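PDB 1IQ0: arginyl-trna synthetase, which probably attaches L-arginine to its cognate tRNA(Arg) at the expense of ATP, as a monomeric class I aminoacyl-tRNA synthetase. Local coordinates for residues V473-R485 / A578-M592. Residues are numbered along the deposited sequence; the frame is centred on the assembly and turned at random.
Sequences VQYAHARAHSILR and ATGLDLLGIPAPEVM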
loop_
_atom_site.group_PDB
_atom_site.type_symbol
_atom_site.label_atom_id
_atom_site.label_comp_id
_atom_site.label_asym_id
_atom_site.label_seq_id
_atom_site.Cartn_x
_atom_site.Cartn_y
_atom_site.Cartn_z
ATOM N N VAL A 473 15.624 7.321 7.029
ATOM C CA VAL A 473 14.522 7.761 7.878
ATOM C C VAL A 473 14.620 7.108 9.257
ATOM O O VAL A 473 14.356 7.752 10.280
ATOM C CB VAL A 473 13.148 7.418 7.251
ATOM C CG1 VAL A 473 12.021 7.959 8.129
ATOM C CG2 VAL A 473 13.062 7.997 5.837
ATOM N N GLN A 474 15.006 5.833 9.295
ATOM C CA GLN A 474 15.136 5.142 10.575
ATOM C C GLN A 474 16.202 5.824 11.440
ATOM O O GLN A 474 16.019 5.997 12.644
ATOM C CB GLN A 474 15.510 3.671 10.366
ATOM C CG GLN A 474 14.418 2.793 9.738
ATOM C CD GLN A 474 14.876 1.350 9.560
ATOM O OE1 GLN A 474 15.939 1.092 8.993
ATOM N NE2 GLN A 474 14.078 0.405 10.043
ATOM N N TYR A 475 17.308 6.222 10.817
ATOM C CA TYR A 475 18.396 6.874 11.541
ATOM C C TYR A 475 17.955 8.214 12.138
ATOM O O TYR A 475 18.337 8.563 13.253
ATOM C CB TYR A 475 19.597 7.092 10.616
ATOM C CG TYR A 475 20.826 7.558 11.359
ATOM C CD1 TYR A 475 21.504 6.701 12.228
ATOM C CD2 TYR A 475 21.286 8.869 11.232
ATOM C CE1 TYR A 475 22.610 7.137 12.953
ATOM C CE2 TYR A 475 22.391 9.317 11.956
ATOM C CZ TYR A 475 23.047 8.446 12.814
ATOM O OH TYR A 475 24.133 8.884 13.538
ATOM N N ALA A 476 17.154 8.964 11.391
ATOM C CA ALA A 476 16.653 10.244 11.875
ATOM C C ALA A 476 15.786 9.990 13.109
ATOM O O ALA A 476 15.809 10.766 14.065
ATOM C CB ALA A 476 15.837 10.942 10.779
ATOM N N HIS A 477 15.024 8.896 13.088
ATOM C CA HIS A 477 14.184 8.552 14.227
ATOM C C HIS A 477 15.035 8.185 15.438
ATOM O O HIS A 477 14.753 8.622 16.556
ATOM C CB HIS A 477 13.259 7.372 13.905
ATOM C CG HIS A 477 12.533 6.842 15.104
ATOM N ND1 HIS A 477 13.085 5.910 15.956
ATOM C CD2 HIS A 477 11.326 7.164 15.632
ATOM C CE1 HIS A 477 12.253 5.679 16.956
ATOM N NE2 HIS A 477 11.178 6.428 16.782
ATOM N N ALA A 478 16.064 7.371 15.215
ATOM C CA ALA A 478 16.941 6.943 16.301
ATOM C C ALA A 478 17.714 8.126 16.895
ATOM O O ALA A 478 17.928 8.190 18.099
ATOM C CB ALA A 478 17.918 5.859 15.803
ATOM N N ARG A 479 18.124 9.061 16.047
ATOM C CA ARG A 479 18.853 10.238 16.508
ATOM C C ARG A 479 17.950 11.077 17.420
ATOM O O ARG A 479 18.356 11.485 18.502
ATOM C CB ARG A 479 19.301 11.084 15.314
ATOM C CG ARG A 479 20.219 12.252 15.670
ATOM C CD ARG A 479 21.680 11.926 15.371
ATOM N NE ARG A 479 22.236 12.770 14.312
ATOM C CZ ARG A 479 21.735 12.868 13.084
ATOM N NH1 ARG A 479 20.655 12.171 12.744
ATOM N NH2 ARG A 479 22.313 13.662 12.190
ATOM N N ALA A 480 16.723 11.333 16.974
ATOM C CA ALA A 480 15.779 12.123 17.759
ATOM C C ALA A 480 15.481 11.423 19.080
ATOM O O ALA A 480 15.457 12.051 20.139
ATOM C CB ALA A 480 14.482 12.326 16.973
ATOM N N HIS A 481 15.264 10.116 19.012
ATOM C CA HIS A 481 14.963 9.330 20.202
ATOM C C HIS A 481 16.118 9.312 21.210
ATOM O O HIS A 481 15.882 9.330 22.420
ATOM C CB HIS A 481 14.599 7.892 19.805
ATOM C CG HIS A 481 14.036 7.079 20.930
ATOM N ND1 HIS A 481 14.826 6.474 21.885
ATOM C CD2 HIS A 481 12.755 6.787 21.264
ATOM C CE1 HIS A 481 14.058 5.845 22.757
ATOM N NE2 HIS A 481 12.798 6.020 22.403
ATOM N N SER A 482 17.358 9.279 20.721
ATOM C CA SER A 482 18.509 9.253 21.626
ATOM C C SER A 482 18.560 10.525 22.481
ATOM O O SER A 482 18.961 10.483 23.640
ATOM C CB SER A 482 19.819 9.101 20.840
ATOM O OG SER A 482 20.135 10.296 20.148
ATOM N N ILE A 483 18.148 11.649 21.904
ATOM C CA ILE A 483 18.124 12.927 22.618
ATOM C C ILE A 483 17.121 12.861 23.780
ATOM O O ILE A 483 17.416 13.288 24.898
ATOM C CB ILE A 483 17.721 14.088 21.668
ATOM C CG1 ILE A 483 18.751 14.224 20.546
ATOM C CG2 ILE A 483 17.592 15.397 22.457
ATOM C CD1 ILE A 483 18.358 15.229 19.450
ATOM N N LEU A 484 15.938 12.321 23.507
ATOM C CA LEU A 484 14.896 12.184 24.522
ATOM C C LEU A 484 15.361 11.238 25.630
ATOM O O LEU A 484 15.020 11.400 26.800
ATOM C CB LEU A 484 13.620 11.623 23.890
ATOM C CG LEU A 484 13.017 12.350 22.680
ATOM C CD1 LEU A 484 11.784 11.588 22.207
ATOM C CD2 LEU A 484 12.647 13.776 23.050
ATOM N N ARG A 485 16.142 10.244 25.245
ATOM C CA ARG A 485 16.656 9.260 26.185
ATOM C C ARG A 485 17.568 9.958 27.201
ATOM O O ARG A 485 17.459 9.741 28.412
ATOM C CB ARG A 485 17.430 8.202 25.402
ATOM C CG ARG A 485 17.696 6.891 26.109
ATOM C CD ARG A 485 18.439 5.957 25.147
ATOM N NE ARG A 485 17.731 5.832 23.870
ATOM C CZ ARG A 485 18.314 5.863 22.672
ATOM N NH1 ARG A 485 19.628 6.014 22.565
ATOM N NH2 ARG A 485 17.580 5.749 21.572
ATOM N N ALA A 578 8.136 7.540 13.652
ATOM C CA ALA A 578 7.831 6.177 14.099
ATOM C C ALA A 578 6.485 5.722 13.539
ATOM O O ALA A 578 6.360 4.613 13.030
ATOM C CB ALA A 578 7.807 6.102 15.640
ATOM N N THR A 579 5.483 6.589 13.643
ATOM C CA THR A 579 4.147 6.292 13.142
ATOM C C THR A 579 4.163 6.151 11.619
ATOM O O THR A 579 3.636 5.182 11.075
ATOM C CB THR A 579 3.155 7.396 13.563
ATOM O OG1 THR A 579 3.014 7.369 14.988
ATOM C CG2 THR A 579 1.777 7.182 12.916
ATOM N N GLY A 580 4.780 7.114 10.937
ATOM C CA GLY A 580 4.865 7.058 9.486
ATOM C C GLY A 580 5.556 5.787 9.010
ATOM O O GLY A 580 5.059 5.091 8.128
ATOM N N LEU A 581 6.704 5.479 9.598
ATOM C CA LEU A 581 7.461 4.284 9.236
ATOM C C LEU A 581 6.608 3.024 9.385
ATOM O O LEU A 581 6.615 2.144 8.525
ATOM C CB LEU A 581 8.703 4.183 10.123
ATOM C CG LEU A 581 10.096 4.385 9.504
ATOM C CD1 LEU A 581 10.028 5.054 8.144
ATOM C CD2 LEU A 581 10.934 5.189 10.477
ATOM N N ASP A 582 5.868 2.957 10.483
ATOM C CA ASP A 582 5.009 1.824 10.770
ATOM C C ASP A 582 3.941 1.605 9.695
ATOM O O ASP A 582 3.598 0.468 9.376
ATOM C CB ASP A 582 4.331 2.015 12.127
ATOM C CG ASP A 582 3.438 0.845 12.494
ATOM O OD1 ASP A 582 3.983 -0.241 12.781
ATOM O OD2 ASP A 582 2.195 1.013 12.488
ATOM N N LEU A 583 3.419 2.693 9.138
ATOM C CA LEU A 583 2.387 2.584 8.113
ATOM C C LEU A 583 2.940 2.009 6.806
ATOM O O LEU A 583 2.183 1.615 5.926
ATOM C CB LEU A 583 1.743 3.951 7.864
ATOM C CG LEU A 583 1.028 4.573 9.066
ATOM C CD1 LEU A 583 0.403 5.914 8.660
ATOM C CD2 LEU A 583 -0.045 3.610 9.579
ATOM N N LEU A 584 4.262 1.966 6.688
ATOM C CA LEU A 584 4.918 1.415 5.507
ATOM C C LEU A 584 5.540 0.075 5.910
ATOM O O LEU A 584 6.379 -0.478 5.202
ATOM C CB LEU A 584 6.009 2.368 5.004
ATOM C CG LEU A 584 5.608 3.824 4.702
ATOM C CD1 LEU A 584 6.831 4.549 4.149
ATOM C CD2 LEU A 584 4.454 3.894 3.694
ATOM N N GLY A 585 5.121 -0.429 7.066
ATOM C CA GLY A 585 5.622 -1.705 7.555
ATOM C C GLY A 585 7.080 -1.694 7.980
ATOM O O GLY A 585 7.717 -2.743 8.060
ATOM N N ILE A 586 7.608 -0.511 8.275
ATOM C CA ILE A 586 9.004 -0.384 8.664
ATOM C C ILE A 586 9.190 -0.136 10.164
ATOM O O ILE A 586 8.581 0.763 10.735
ATOM C CB ILE A 586 9.664 0.765 7.865
ATOM C CG1 ILE A 586 9.566 0.458 6.366
ATOM C CG2 ILE A 586 11.117 0.947 8.298
ATOM C CD1 ILE A 586 9.883 1.625 5.472
ATOM N N PRO A 587 10.020 -0.955 10.828
ATOM C CA PRO A 587 10.245 -0.763 12.263
ATOM C C PRO A 587 11.119 0.476 12.519
ATOM O O PRO A 587 11.851 0.923 11.635
ATOM C CB PRO A 587 10.912 -2.070 12.682
ATOM C CG PRO A 587 11.650 -2.480 11.443
ATOM C CD PRO A 587 10.648 -2.202 10.358
ATOM N N ALA A 588 11.027 1.032 13.724
ATOM C CA ALA A 588 11.782 2.232 14.075
ATOM C C ALA A 588 12.783 1.990 15.198
ATOM O O ALA A 588 12.463 2.174 16.366
ATOM C CB ALA A 588 10.823 3.341 14.473
ATOM N N PRO A 589 14.014 1.586 14.848
ATOM C CA PRO A 589 15.085 1.313 15.815
ATOM C C PRO A 589 15.366 2.526 16.700
ATOM O O PRO A 589 15.497 3.643 16.201
ATOM C CB PRO A 589 16.280 0.978 14.922
ATOM C CG PRO A 589 15.651 0.457 13.673
ATOM C CD PRO A 589 14.498 1.396 13.470
ATOM N N GLU A 590 15.451 2.306 18.008
ATOM C CA GLU A 590 15.731 3.396 18.940
ATOM C C GLU A 590 17.232 3.651 18.991
ATOM O O GLU A 590 17.676 4.791 19.136
ATOM C CB GLU A 590 15.239 3.050 20.348
ATOM C CG GLU A 590 13.764 2.709 20.441
ATOM C CD GLU A 590 13.296 2.558 21.879
ATOM O OE1 GLU A 590 14.074 2.043 22.706
ATOM O OE2 GLU A 590 12.147 2.946 22.179
ATOM N N VAL A 591 18.008 2.577 18.867
ATOM C CA VAL A 591 19.461 2.671 18.911
ATOM C C VAL A 591 20.106 2.256 17.589
ATOM O O VAL A 591 19.884 1.148 17.099
ATOM C CB VAL A 591 20.032 1.783 20.037
ATOM C CG1 VAL A 591 21.542 1.986 20.151
ATOM C CG2 VAL A 591 19.340 2.106 21.353
ATOM N N MET A 592 20.918 3.145 17.023
ATOM C CA MET A 592 21.599 2.868 15.760
ATOM C C MET A 592 22.977 3.518 15.726
ATOM O O MET A 592 23.123 4.696 16.048
ATOM C CB MET A 592 20.762 3.381 14.582
ATOM C CG MET A 592 19.409 2.689 14.440
ATOM S SD MET A 592 18.431 3.316 13.065
ATOM C CE MET A 592 19.098 2.349 11.717
#
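Gln474 and Arg485, and more weakly His477, all on one helix, donate side-chain hydrogen bonds to backbone carbonyls of the largely extended C-terminal tail, which ends the chain by running back along helix 470-487. Both elements belong to the DALR anticodon-binding domain, a helical bundle in which segments 473-485 and 578-583 run nearly antiparallel, their axes 150° apart. A Schellman motif with Gly585 at its C-prime position ends helix 562-583 and releases the tail. In the last turn of that helix, Leu581 CD1 packs against Val473 CG1 at 3.5 Å. Next, the extended Gln474 side chain sends NE2 to Pro587 O (2.8 Å, 167° at the hydrogen), a nearly straight bond close to the amide plane; the same NE2 also bonds Met436 O, so two carbonyls fix the amide's rotation. Ala588 CB sits squarely over one face of the His477 imidazole, 3.7 Å from its centroid, while Pro589 O lies in the ring plane and accepts a weak bond from ND1. With CG anti to the backbone N, His477 lies between the tail and helix 562-583, where Ala578 CB approaches NE2 and Gln574 OE1 is in a weak hydrogen bond with NE2. The methyl of Ala478 packs on Met592 CG, and Met592 SD rests beside Gln474 O. Further along, Glu590 CG lies over the His481 ring, offset toward its rim. The Arg485 chain bends at chi3 (-53°), bringing its guanidinium between Val591 CG2 on one face and Ser482 CA on the other; its NH2 bonds His481 ND1 and meets Glu590 O at 2.6 Å from above the carbonyl plane.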